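Local coordinates for protein putative acetyltransferase (Streptococcus mutans, PDB 3LD2) that probably acts as a GNAT-family acyltransferase and holds coenzyme A in a cleft where two parallel strands of its central sheet part, at residues E50-T55 and P66-D71; V111-A116 and Q143-H148; L150-E155 and Q180-L185. All coordinates share one frame; numbering follows the deposited sequence.

Contact 1 of 3, residues E50-T55 and P66-D71; sequences ELENKT and PVASKD
The helical arm that follows the first strand of the GNAT fold is pinned back on itself where Asn53, on helix 45-55, grips the backbone of Ala68 in the loop leading to helix 70-77. The amide uses both ends. OD1 accepts Ala68 N at 3.1 Å in its carbonyl plane, on a lone pair, with a moderately bent N-H...O angle of 143°. ND2 donates to Ala68 O, also at 3.1 Å, and this bond is straighter (165°). The acceptor lies in the amide plane of Asn53, whereas the donor stands well above the carbonyl plane of Ala68. With CG anti to its own carbonyl carbon (chi1 -79°), the amide reaches out to the loop and reads its N-H and C=O at a single residue, which fixes the rotation of the flat group. A water adds a third link, donating to Asn53 OD1 at 2.9 Å and accepting from Val67 N.

In the family this helix-loop-helix passage separates the first two strands of the sheet, and here the 66-71 end of the loop runs directly into helix 70-77, with Ser69 as its N-cap. The methylene CB of Glu52 packs against Ala68 CB at 4.0 Å, and its extended chain runs on past that methyl, so that OE2 stands 3.8 Å from Ala68 CB; the polar partner of OE2 is Trp56, through a weak hydrogen bond. Pro66, which follows a cis peptide bond, lays CB beside Asn53 OD1 at 3.8 Å. Beyond the loop, Lys70 forms a salt bridge with Glu46, one more tie to helix 45-55.

Contact 2 of 3, residues V111-A116 and Q143-H148; sequences VTFGIA and QKVLIH. With COA (coenzyme A), chain E.
A parallel strand pairing that opens into a splay joins Val111-Phe113 of strand 110-117 to Val145-Ile147 of strand 144-150, the two strands of a beta-alpha-beta unit linked through helix 126-138. Val111 provides the regular part: its N donates to Lys144 O at 2.9 Å and its O accepts Leu146 N at 3.1 Å, so its two backbone bonds bracket Val145. From there the strands diverge, their directions 42° apart, and Phe113 N is already 4.8 Å from Leu146 O. Thr112 bridges the widening gap with its side chain. OG1, anti to the backbone N (chi1 -169°), points across and donates to Leu146 O at 2.9 Å, in the carbonyl plane.

On the face that carries Val111, the gap is packed with apolar groups. Val111 CG1 and Val145 CG2 lie side by side, both side chains pointing the same way. The Phe113 ring takes two neighbours differently: Ile147 CG2 sits over one face as a CH-pi contact, 4.0 Å from the centroid, while Val145 CG1 meets the edge in the ring plane, 3.6 Å from CE2. Phe134 of helix 126-138 also meets this ring, at an inclined angle.

This splay is a hallmark of the GNAT fold, and coenzyme A enters it further along: Ile115 CG2 lies 3.8 Å from the ligand's C2P. Here two backbone bonds and one hydroxyl bond hold the closed end; beyond them the contact is apolar, which is consistent with the diverging backbone of strand 110-117 being available to the cofactor further along, where Val117 N is hydrogen-bonded to it.

Contact 3 of 3, residues L150-E155 and Q180-L185; sequences LSSNQE and QYVDDL. With COA (coenzyme A), chain E.
Val182 opens the contact by pushing CG1, anti to its backbone N (chi1 -174°), into the turn that leaves strand 144-150. That one methyl meets Ser151 OG at 3.4 Å, Ser152 OG at 3.7 Å and Leu150 CB at 4.1 Å, the side chains of Leu150 and Val182 crossing at about a right angle.

Asp183 comes next and carries the polar grip. Its O accepts Ser151 N at 2.9 Å, the donor tilted somewhat from the carbonyl plane, and its N donates to Ser151 OG at the same distance, with an N-H...O angle of 146°. The serine hydroxyl, set between its own backbone N and carbonyl carbon (chi1 63°), stands in for a backbone carbonyl where the first segment turns away. The carboxylate of Asp183 is engaged elsewhere, by Arg170 and the backbone N of Lys173 on strand 166-177.

Asp184 faces Leu150 as a non-hydrogen-bonded pair of the antiparallel strands 144-150 and 180-190. Leu185 then places CD1 and CG against the CA and CB of Ser151.

On the first segment, Leu150 to Asn153 form a type I turn, closed by Asn153 N on Leu150 O, and Asn153 is the N-cap of helix 154-162; Ser152 OG bonds to Gln59 O. This is the strand-to-helix junction that borders the cofactor: Asn153 OD1 weakly accepts coenzyme A N4P at 2.8 Å, and Glu155 CB lies 3.5 Å from adenine N6A.

Because its N and its OG both bond to the backbone of Asp183, Ser151 ties the turn to strand 180-190, and two residues later Asn153 presents its amide oxygen to the pantetheine amide.

From the N terminus the three contacts follow in series, none crossing or enclosing another. Contact 1 closes the short loop between helix 45-55 and helix 70-77. Contact 2 closes the longer excursion through helix 126-138, bringing two parallel strands together in mid-sheet. Contact 3 begins at the last residue of the same strand, 144-150, and closes the segment containing helix 154-162 and strand 166-177. Contacts 1 and 2 meet where Thr55 CG2 packs on Ala116 CB at 3.8 Å; contacts 2 and 3 meet through a probable His148-Asp184 hydrogen bond between neighbouring strands. All three contain residues of the coenzyme A pocket, approaching it from different elements.

Contact 1 of 3, residues E50-T55 and P66-D71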
loop_
_atom_site.group_PDB
_atom_site.type_symbol
_atom_site.label_atom_id
_atom_site.label_comp_id
_atom_site.label_asym_id
_atom_site.label_seq_id
_atom_site.Cartn_x
_atom_site.Cartn_y
_atom_site.Cartn_z
ATOM N N GLU A 50 -13.283 -4.072 5.842
ATOM C CA GLU A 50 -13.068 -4.647 7.166
ATOM C C GLU A 50 -11.603 -4.859 7.467
ATOM O O GLU A 50 -11.130 -4.536 8.549
ATOM C CB GLU A 50 -13.776 -5.995 7.287
ATOM C CG GLU A 50 -15.190 -5.913 7.849
ATOM C CD GLU A 50 -15.239 -5.443 9.318
ATOM O OE1 GLU A 50 -15.747 -4.321 9.540
ATOM O OE2 GLU A 50 -14.784 -6.184 10.235
ATOM N N LEU A 51 -10.888 -5.431 6.508
ATOM C CA LEU A 51 -9.479 -5.714 6.689
ATOM C C LEU A 51 -8.679 -4.430 6.897
ATOM O O LEU A 51 -7.795 -4.368 7.749
ATOM C CB LEU A 51 -8.934 -6.487 5.489
ATOM C CG LEU A 51 -7.408 -6.512 5.337
ATOM C CD1 LEU A 51 -6.725 -6.926 6.640
ATOM C CD2 LEU A 51 -7.031 -7.454 4.258
ATOM N N GLU A 52 -8.983 -3.405 6.114
ATOM C CA GLU A 52 -8.178 -2.203 6.156
ATOM C C GLU A 52 -8.409 -1.515 7.466
ATOM O O GLU A 52 -7.477 -0.972 8.073
ATOM C CB GLU A 52 -8.522 -1.268 5.008
ATOM C CG GLU A 52 -7.550 -1.412 3.870
ATOM C CD GLU A 52 -7.880 -0.516 2.717
ATOM O OE1 GLU A 52 -8.128 -1.080 1.644
ATOM O OE2 GLU A 52 -7.922 0.736 2.880
ATOM N N ASN A 53 -9.663 -1.542 7.898
ATOM C CA ASN A 53 -10.040 -0.818 9.086
ATOM C C ASN A 53 -9.550 -1.539 10.349
ATOM O O ASN A 53 -9.514 -0.948 11.425
ATOM C CB ASN A 53 -11.543 -0.555 9.118
ATOM C CG ASN A 53 -11.964 0.619 8.230
ATOM O OD1 ASN A 53 -11.145 1.450 7.838
ATOM N ND2 ASN A 53 -13.252 0.698 7.926
ATOM N N LYS A 54 -9.150 -2.800 10.220
ATOM C CA LYS A 54 -8.528 -3.492 11.349
ATOM C C LYS A 54 -7.041 -3.231 11.309
ATOM O O LYS A 54 -6.345 -3.432 12.302
ATOM C CB LYS A 54 -8.763 -5.019 11.314
ATOM C CG LYS A 54 -10.212 -5.477 11.522
ATOM C CD LYS A 54 -10.447 -6.892 10.979
ATOM C CE LYS A 54 -11.940 -7.251 10.983
ATOM N NZ LYS A 54 -12.166 -8.728 10.988
ATOM N N THR A 55 -6.560 -2.796 10.148
ATOM C CA THR A 55 -5.129 -2.634 9.904
ATOM C C THR A 55 -4.559 -1.230 10.182
ATOM O O THR A 55 -3.409 -1.101 10.600
ATOM C CB THR A 55 -4.776 -3.003 8.456
ATOM O OG1 THR A 55 -5.317 -4.290 8.139
ATOM C CG2 THR A 55 -3.270 -3.023 8.260
ATOM N N PRO A 66 -11.592 6.201 11.073
ATOM C CA PRO A 66 -11.198 5.150 10.130
ATOM C C PRO A 66 -10.878 5.744 8.761
ATOM O O PRO A 66 -11.475 6.741 8.374
ATOM C CB PRO A 66 -12.472 4.284 10.017
ATOM C CG PRO A 66 -13.534 4.948 10.892
ATOM C CD PRO A 66 -13.058 6.341 11.143
ATOM N N VAL A 67 -9.954 5.131 8.031
ATOM C CA VAL A 67 -9.634 5.612 6.698
ATOM C C VAL A 67 -10.495 4.966 5.583
ATOM O O VAL A 67 -10.659 5.543 4.519
ATOM C CB VAL A 67 -8.144 5.404 6.382
ATOM C CG1 VAL A 67 -7.313 5.573 7.648
ATOM C CG2 VAL A 67 -7.922 4.025 5.804
ATOM N N ALA A 68 -11.046 3.778 5.821
ATOM C CA ALA A 68 -11.746 3.063 4.757
ATOM C C ALA A 68 -13.257 3.049 4.929
ATOM O O ALA A 68 -13.771 3.065 6.044
ATOM C CB ALA A 68 -11.219 1.646 4.618
ATOM N N SER A 69 -13.958 3.037 3.803
ATOM C CA SER A 69 -15.396 2.846 3.785
ATOM C C SER A 69 -15.754 2.262 2.429
ATOM O O SER A 69 -14.971 2.362 1.489
ATOM C CB SER A 69 -16.115 4.176 3.998
ATOM O OG SER A 69 -15.828 5.078 2.937
ATOM N N LYS A 70 -16.929 1.647 2.342
ATOM C CA LYS A 70 -17.404 1.021 1.107
ATOM C C LYS A 70 -17.363 2.032 -0.024
ATOM O O LYS A 70 -16.862 1.758 -1.108
ATOM C CB LYS A 70 -18.834 0.507 1.301
ATOM C CG LYS A 70 -19.386 -0.347 0.166
ATOM C CD LYS A 70 -20.868 -0.692 0.424
ATOM C CE LYS A 70 -21.526 -1.362 -0.782
ATOM N NZ LYS A 70 -21.178 -2.813 -0.900
ATOM N N ASP A 71 -17.855 3.226 0.248
ATOM C CA ASP A 71 -17.934 4.243 -0.775
ATOM C C ASP A 71 -16.610 4.882 -1.138
ATOM O O ASP A 71 -16.416 5.291 -2.277
ATOM C CB ASP A 71 -18.932 5.303 -0.369
ATOM C CG ASP A 71 -20.315 4.972 -0.843
ATOM O OD1 ASP A 71 -20.688 5.515 -1.913
ATOM O OD2 ASP A 71 -21.001 4.145 -0.182
HETATM O O HOH W 1 -8.979 2.912 9.074
#

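Contact 2 of 3, residues V111-A116 and Q143-H148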
loop_
_atom_site.group_PDB
_atom_site.type_symbol
_atom_site.label_atom_id
_atom_site.label_comp_id
_atom_site.label_asym_id
_atom_site.label_seq_id
_atom_site.Cartn_x
_atom_site.Cartn_y
_atom_site.Cartn_z
ATOM N N VAL A 111 4.423 5.659 -10.356
ATOM C CA VAL A 111 3.304 4.958 -9.715
ATOM C C VAL A 111 3.444 4.935 -8.172
ATOM O O VAL A 111 4.564 4.938 -7.639
ATOM C CB VAL A 111 3.073 3.546 -10.333
ATOM C CG1 VAL A 111 4.215 2.597 -10.013
ATOM C CG2 VAL A 111 1.747 2.969 -9.886
ATOM N N THR A 112 2.321 4.978 -7.458
ATOM C CA THR A 112 2.321 4.753 -5.994
ATOM C C THR A 112 1.358 3.593 -5.563
ATOM O O THR A 112 0.564 3.110 -6.377
ATOM C CB THR A 112 2.044 6.082 -5.207
ATOM O OG1 THR A 112 2.308 5.912 -3.796
ATOM C CG2 THR A 112 0.625 6.547 -5.407
ATOM N N PHE A 113 1.442 3.137 -4.306
ATOM C CA PHE A 113 0.603 2.021 -3.828
ATOM C C PHE A 113 0.494 1.939 -2.319
ATOM O O PHE A 113 1.371 2.393 -1.604
ATOM C CB PHE A 113 1.118 0.671 -4.345
ATOM C CG PHE A 113 2.415 0.243 -3.726
ATOM C CD1 PHE A 113 2.430 -0.603 -2.627
ATOM C CD2 PHE A 113 3.622 0.697 -4.231
ATOM C CE1 PHE A 113 3.630 -1.001 -2.042
ATOM C CE2 PHE A 113 4.828 0.316 -3.661
ATOM C CZ PHE A 113 4.834 -0.537 -2.562
ATOM N N GLY A 114 -0.600 1.358 -1.839
ATOM C CA GLY A 114 -0.737 0.994 -0.437
ATOM C C GLY A 114 -0.813 -0.525 -0.344
ATOM O O GLY A 114 -1.030 -1.199 -1.354
ATOM N N ILE A 115 -0.618 -1.063 0.853
ATOM C CA ILE A 115 -0.721 -2.497 1.074
ATOM C C ILE A 115 -1.076 -2.806 2.533
ATOM O O ILE A 115 -0.649 -2.132 3.451
ATOM C CB ILE A 115 0.567 -3.234 0.672
ATOM C CG1 ILE A 115 0.348 -4.756 0.703
ATOM C CG2 ILE A 115 1.697 -2.821 1.579
ATOM C CD1 ILE A 115 1.548 -5.550 0.274
ATOM N N ALA A 116 -1.909 -3.815 2.729
ATOM C CA ALA A 116 -2.313 -4.197 4.066
ATOM C C ALA A 116 -2.455 -5.708 4.113
ATOM O O ALA A 116 -3.165 -6.307 3.305
ATOM C CB ALA A 116 -3.616 -3.487 4.474
ATOM N N GLN A 143 8.172 4.489 -14.720
ATOM C CA GLN A 143 9.626 4.527 -14.591
ATOM C C GLN A 143 10.027 4.296 -13.141
ATOM O O GLN A 143 11.064 3.697 -12.849
ATOM C CB GLN A 143 10.160 5.894 -15.032
ATOM C CG GLN A 143 10.055 6.174 -16.524
ATOM C CD GLN A 143 10.893 5.217 -17.336
ATOM O OE1 GLN A 143 10.353 4.373 -18.053
ATOM N NE2 GLN A 143 12.223 5.322 -17.213
ATOM N N LYS A 144 9.178 4.777 -12.238
ATOM C CA LYS A 144 9.549 4.933 -10.854
ATOM C C LYS A 144 8.365 4.717 -9.929
ATOM O O LYS A 144 7.267 5.239 -10.165
ATOM C CB LYS A 144 10.100 6.343 -10.640
ATOM C CG LYS A 144 10.614 6.611 -9.256
ATOM C CD LYS A 144 10.617 8.088 -8.969
ATOM C CE LYS A 144 11.478 8.412 -7.757
ATOM N NZ LYS A 144 11.847 9.846 -7.720
ATOM N N VAL A 145 8.612 3.936 -8.880
ATOM C CA VAL A 145 7.677 3.795 -7.778
ATOM C C VAL A 145 8.119 4.703 -6.644
ATOM O O VAL A 145 9.293 4.781 -6.317
ATOM C CB VAL A 145 7.665 2.373 -7.191
ATOM C CG1 VAL A 145 6.521 2.238 -6.209
ATOM C CG2 VAL A 145 7.580 1.352 -8.276
ATOM N N LEU A 146 7.160 5.345 -6.016
ATOM C CA LEU A 146 7.459 6.160 -4.878
ATOM C C LEU A 146 6.365 6.060 -3.788
ATOM O O LEU A 146 5.169 6.186 -4.079
ATOM C CB LEU A 146 7.695 7.594 -5.352
ATOM C CG LEU A 146 8.250 8.580 -4.342
ATOM C CD1 LEU A 146 9.210 9.528 -4.988
ATOM C CD2 LEU A 146 7.087 9.331 -3.731
ATOM N N ILE A 147 6.798 5.831 -2.541
ATOM C CA ILE A 147 5.888 5.759 -1.390
ATOM C C ILE A 147 6.364 6.541 -0.169
ATOM O O ILE A 147 7.556 6.817 0.003
ATOM C CB ILE A 147 5.665 4.313 -0.933
ATOM C CG1 ILE A 147 7.015 3.639 -0.696
ATOM C CG2 ILE A 147 4.813 3.540 -1.964
ATOM C CD1 ILE A 147 6.917 2.172 -0.373
ATOM N N HIS A 148 5.406 6.883 0.678
ATOM C CA HIS A 148 5.650 7.561 1.941
ATOM C C HIS A 148 5.436 6.579 3.088
ATOM O O HIS A 148 4.391 5.932 3.153
ATOM C CB HIS A 148 4.659 8.696 2.106
ATOM C CG HIS A 148 4.909 9.850 1.194
ATOM N ND1 HIS A 148 5.432 11.044 1.636
ATOM C CD2 HIS A 148 4.711 9.995 -0.138
ATOM C CE1 HIS A 148 5.537 11.878 0.617
ATOM N NE2 HIS A 148 5.105 11.266 -0.471
HETATM N N1A COA E . 9.785 -7.555 11.910
HETATM C C2A COA E . 11.058 -7.673 11.160
HETATM N N3A COA E . 11.015 -7.808 9.663
HETATM C C4A COA E . 9.734 -7.803 8.975
HETATM C C5A COA E . 8.476 -7.665 9.724
HETATM C C6A COA E . 8.496 -7.546 11.215
HETATM N N6A COA E . 7.223 -7.420 11.905
HETATM N N7A COA E . 7.329 -7.684 8.803
HETATM C C8A COA E . 7.891 -7.818 7.480
HETATM N N9A COA E . 9.373 -7.798 7.585
HETATM C C1B COA E . 10.045 -8.256 6.483
HETATM C C2B COA E . 11.122 -9.324 6.443
HETATM O O2B COA E . 12.207 -9.416 7.315
HETATM C C3B COA E . 10.925 -10.115 5.226
HETATM O O3B COA E . 11.628 -11.283 4.940
HETATM P P3B COA E . 11.312 -12.621 5.905
HETATM O O7A COA E . 11.848 -13.908 5.023
HETATM O O8A COA E . 12.146 -12.561 7.341
HETATM O O9A COA E . 9.905 -12.732 6.245
HETATM C C4B COA E . 9.692 -9.560 4.541
HETATM O O4B COA E . 9.144 -8.460 5.353
HETATM C C5B COA E . 8.833 -10.098 3.450
HETATM O O5B COA E . 7.866 -10.533 4.389
HETATM P P1A COA E . 6.248 -10.682 4.141
HETATM O O1A COA E . 5.725 -12.033 4.939
HETATM O O2A COA E . 6.020 -10.778 2.706
HETATM O O3A COA E . 5.475 -9.369 4.740
HETATM P P2A COA E . 3.921 -9.366 5.256
HETATM O O4A COA E . 3.867 -9.879 6.823
HETATM O O5A COA E . 3.066 -10.208 4.429
HETATM O O6A COA E . 3.390 -7.811 5.250
HETATM C CBP COA E . 3.421 -5.541 5.690
HETATM C CCP COA E . 4.310 -6.764 5.410
HETATM C CDP COA E . 2.494 -5.350 4.459
HETATM C CEP COA E . 4.280 -4.280 5.977
HETATM C CAP COA E . 2.520 -5.869 6.913
HETATM O OAP COA E . 3.201 -5.799 8.136
HETATM C C9P COA E . 1.396 -4.846 6.997
HETATM O O9P COA E . 0.288 -5.221 6.792
HETATM N N8P COA E . 1.527 -3.750 7.943
HETATM C C7P COA E . 0.257 -3.215 8.388
HETATM C C6P COA E . 0.114 -1.731 8.032
HETATM C C5P COA E . 0.905 -1.385 6.767
HETATM O O5P COA E . 0.472 -1.697 5.712
HETATM N N4P COA E . 2.118 -0.593 6.834
HETATM C C3P COA E . 2.541 0.254 5.701
HETATM C C2P COA E . 2.045 -0.200 4.324
HETATM S S1P COA E . 1.009 1.134 3.627
#

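Contact 3 of 3, residues L150-E155 and Q180-L185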
loop_
_atom_site.group_PDB
_atom_site.type_symbol
_atom_site.label_atom_id
_atom_site.label_comp_id
_atom_site.label_asym_id
_atom_site.label_seq_id
_atom_site.Cartn_x
_atom_site.Cartn_y
_atom_site.Cartn_z
ATOM N N LEU A 150 5.629 6.325 7.343
ATOM C CA LEU A 150 5.848 6.872 8.684
ATOM C C LEU A 150 7.033 6.172 9.324
ATOM O O LEU A 150 7.143 4.955 9.210
ATOM C CB LEU A 150 4.642 6.625 9.564
ATOM C CG LEU A 150 3.422 7.478 9.282
ATOM C CD1 LEU A 150 2.465 7.377 10.469
ATOM C CD2 LEU A 150 3.850 8.928 9.021
ATOM N N SER A 151 7.920 6.937 9.975
ATOM C CA SER A 151 9.095 6.358 10.635
ATOM C C SER A 151 8.726 5.434 11.815
ATOM O O SER A 151 9.543 4.664 12.288
ATOM C CB SER A 151 10.117 7.441 11.037
ATOM O OG SER A 151 9.609 8.358 11.986
ATOM N N SER A 152 7.474 5.503 12.249
ATOM C CA SER A 152 6.968 4.674 13.307
ATOM C C SER A 152 6.602 3.288 12.794
ATOM O O SER A 152 6.365 2.359 13.578
ATOM C CB SER A 152 5.731 5.337 13.907
ATOM O OG SER A 152 4.825 5.740 12.897
ATOM N N ASN A 153 6.520 3.155 11.473
ATOM C CA ASN A 153 6.092 1.900 10.860
ATOM C C ASN A 153 7.257 0.959 10.668
ATOM O O ASN A 153 7.755 0.763 9.569
ATOM C CB ASN A 153 5.375 2.139 9.552
ATOM C CG ASN A 153 4.513 0.965 9.159
ATOM O OD1 ASN A 153 3.464 1.128 8.540
ATOM N ND2 ASN A 153 4.936 -0.225 9.543
ATOM N N GLN A 154 7.671 0.379 11.781
ATOM C CA GLN A 154 8.884 -0.407 11.875
ATOM C C GLN A 154 8.901 -1.584 10.935
ATOM O O GLN A 154 9.942 -1.893 10.358
ATOM C CB GLN A 154 9.034 -0.922 13.308
ATOM C CG GLN A 154 10.258 -1.751 13.542
ATOM C CD GLN A 154 10.524 -1.896 15.006
ATOM O OE1 GLN A 154 9.984 -1.125 15.819
ATOM N NE2 GLN A 154 11.350 -2.885 15.373
ATOM N N GLU A 155 7.766 -2.268 10.803
ATOM C CA GLU A 155 7.728 -3.447 9.936
ATOM C C GLU A 155 7.742 -3.073 8.461
ATOM O O GLU A 155 8.352 -3.783 7.655
ATOM C CB GLU A 155 6.554 -4.383 10.254
ATOM C CG GLU A 155 5.283 -3.694 10.657
ATOM C CD GLU A 155 5.274 -3.333 12.127
ATOM O OE1 GLU A 155 4.708 -2.266 12.488
ATOM O OE2 GLU A 155 5.844 -4.120 12.920
ATOM N N GLN A 180 4.338 11.914 19.883
ATOM C CA GLN A 180 5.650 11.802 19.271
ATOM C C GLN A 180 5.700 12.543 17.937
ATOM O O GLN A 180 4.705 12.597 17.194
ATOM C CB GLN A 180 6.038 10.341 19.030
ATOM C CG GLN A 180 5.576 9.366 20.063
ATOM C CD GLN A 180 5.791 7.953 19.613
ATOM O OE1 GLN A 180 6.804 7.635 18.992
ATOM N NE2 GLN A 180 4.837 7.089 19.905
ATOM N N TYR A 181 6.877 13.083 17.628
ATOM C CA TYR A 181 7.136 13.643 16.304
ATOM C C TYR A 181 7.602 12.557 15.380
ATOM O O TYR A 181 8.653 11.960 15.578
ATOM C CB TYR A 181 8.154 14.790 16.352
ATOM C CG TYR A 181 7.499 16.027 16.864
ATOM C CD1 TYR A 181 6.738 16.834 16.019
ATOM C CD2 TYR A 181 7.569 16.363 18.209
ATOM C CE1 TYR A 181 6.087 17.980 16.499
ATOM C CE2 TYR A 181 6.923 17.503 18.698
ATOM C CZ TYR A 181 6.185 18.298 17.844
ATOM O OH TYR A 181 5.550 19.408 18.342
ATOM N N VAL A 182 6.810 12.298 14.353
ATOM C CA VAL A 182 7.137 11.213 13.442
ATOM C C VAL A 182 7.688 11.779 12.149
ATOM O O VAL A 182 7.242 12.832 11.695
ATOM C CB VAL A 182 5.901 10.326 13.207
ATOM C CG1 VAL A 182 6.266 9.101 12.376
ATOM C CG2 VAL A 182 5.330 9.920 14.558
ATOM N N ASP A 183 8.691 11.113 11.596
ATOM C CA ASP A 183 9.228 11.485 10.291
ATOM C C ASP A 183 8.511 10.776 9.143
ATOM O O ASP A 183 7.889 9.719 9.312
ATOM C CB ASP A 183 10.711 11.138 10.200
ATOM C CG ASP A 183 11.580 11.960 11.153
ATOM O OD1 ASP A 183 11.177 13.066 11.580
ATOM O OD2 ASP A 183 12.689 11.481 11.447
ATOM N N ASP A 184 8.629 11.356 7.964
ATOM C CA ASP A 184 8.079 10.769 6.763
ATOM C C ASP A 184 9.238 10.259 5.924
ATOM O O ASP A 184 10.065 11.042 5.451
ATOM C CB ASP A 184 7.295 11.829 6.005
ATOM C CG ASP A 184 6.502 11.263 4.850
ATOM O OD1 ASP A 184 6.249 10.034 4.833
ATOM O OD2 ASP A 184 6.121 12.065 3.965
ATOM N N LEU A 185 9.323 8.947 5.752
ATOM C CA LEU A 185 10.390 8.377 4.950
ATOM C C LEU A 185 9.865 8.039 3.578
ATOM O O LEU A 185 8.835 7.380 3.439
ATOM C CB LEU A 185 10.964 7.133 5.604
ATOM C CG LEU A 185 11.356 7.282 7.066
ATOM C CD1 LEU A 185 11.886 5.945 7.576
ATOM C CD2 LEU A 185 12.362 8.404 7.198
HETATM N N1A COA E . 9.785 -7.555 11.910
HETATM C C2A COA E . 11.058 -7.673 11.160
HETATM N N3A COA E . 11.015 -7.808 9.663
HETATM C C4A COA E . 9.734 -7.803 8.975
HETATM C C5A COA E . 8.476 -7.665 9.724
HETATM C C6A COA E . 8.496 -7.546 11.215
HETATM N N6A COA E . 7.223 -7.420 11.905
HETATM N N7A COA E . 7.329 -7.684 8.803
HETATM C C8A COA E . 7.891 -7.818 7.480
HETATM N N9A COA E . 9.373 -7.798 7.585
HETATM C C1B COA E . 10.045 -8.256 6.483
HETATM C C2B COA E . 11.122 -9.324 6.443
HETATM O O2B COA E . 12.207 -9.416 7.315
HETATM C C3B COA E . 10.925 -10.115 5.226
HETATM O O3B COA E . 11.628 -11.283 4.940
HETATM P P3B COA E . 11.312 -12.621 5.905
HETATM O O7A COA E . 11.848 -13.908 5.023
HETATM O O8A COA E . 12.146 -12.561 7.341
HETATM O O9A COA E . 9.905 -12.732 6.245
HETATM C C4B COA E . 9.692 -9.560 4.541
HETATM O O4B COA E . 9.144 -8.460 5.353
HETATM C C5B COA E . 8.833 -10.098 3.450
HETATM O O5B COA E . 7.866 -10.533 4.389
HETATM P P1A COA E . 6.248 -10.682 4.141
HETATM O O1A COA E . 5.725 -12.033 4.939
HETATM O O2A COA E . 6.020 -10.778 2.706
HETATM O O3A COA E . 5.475 -9.369 4.740
HETATM P P2A COA E . 3.921 -9.366 5.256
HETATM O O4A COA E . 3.867 -9.879 6.823
HETATM O O5A COA E . 3.066 -10.208 4.429
HETATM O O6A COA E . 3.390 -7.811 5.250
HETATM C CBP COA E . 3.421 -5.541 5.690
HETATM C CCP COA E . 4.310 -6.764 5.410
HETATM C CDP COA E . 2.494 -5.350 4.459
HETATM C CEP COA E . 4.280 -4.280 5.977
HETATM C CAP COA E . 2.520 -5.869 6.913
HETATM O OAP COA E . 3.201 -5.799 8.136
HETATM C C9P COA E . 1.396 -4.846 6.997
HETATM O O9P COA E . 0.288 -5.221 6.792
HETATM N N8P COA E . 1.527 -3.750 7.943
HETATM C C7P COA E . 0.257 -3.215 8.388
HETATM C C6P COA E . 0.114 -1.731 8.032
HETATM C C5P COA E . 0.905 -1.385 6.767
HETATM O O5P COA E . 0.472 -1.697 5.712
HETATM N N4P COA E . 2.118 -0.593 6.834
HETATM C C3P COA E . 2.541 0.254 5.701
HETATM C C2P COA E . 2.045 -0.200 4.324
HETATM S S1P COA E . 1.009 1.134 3.627
#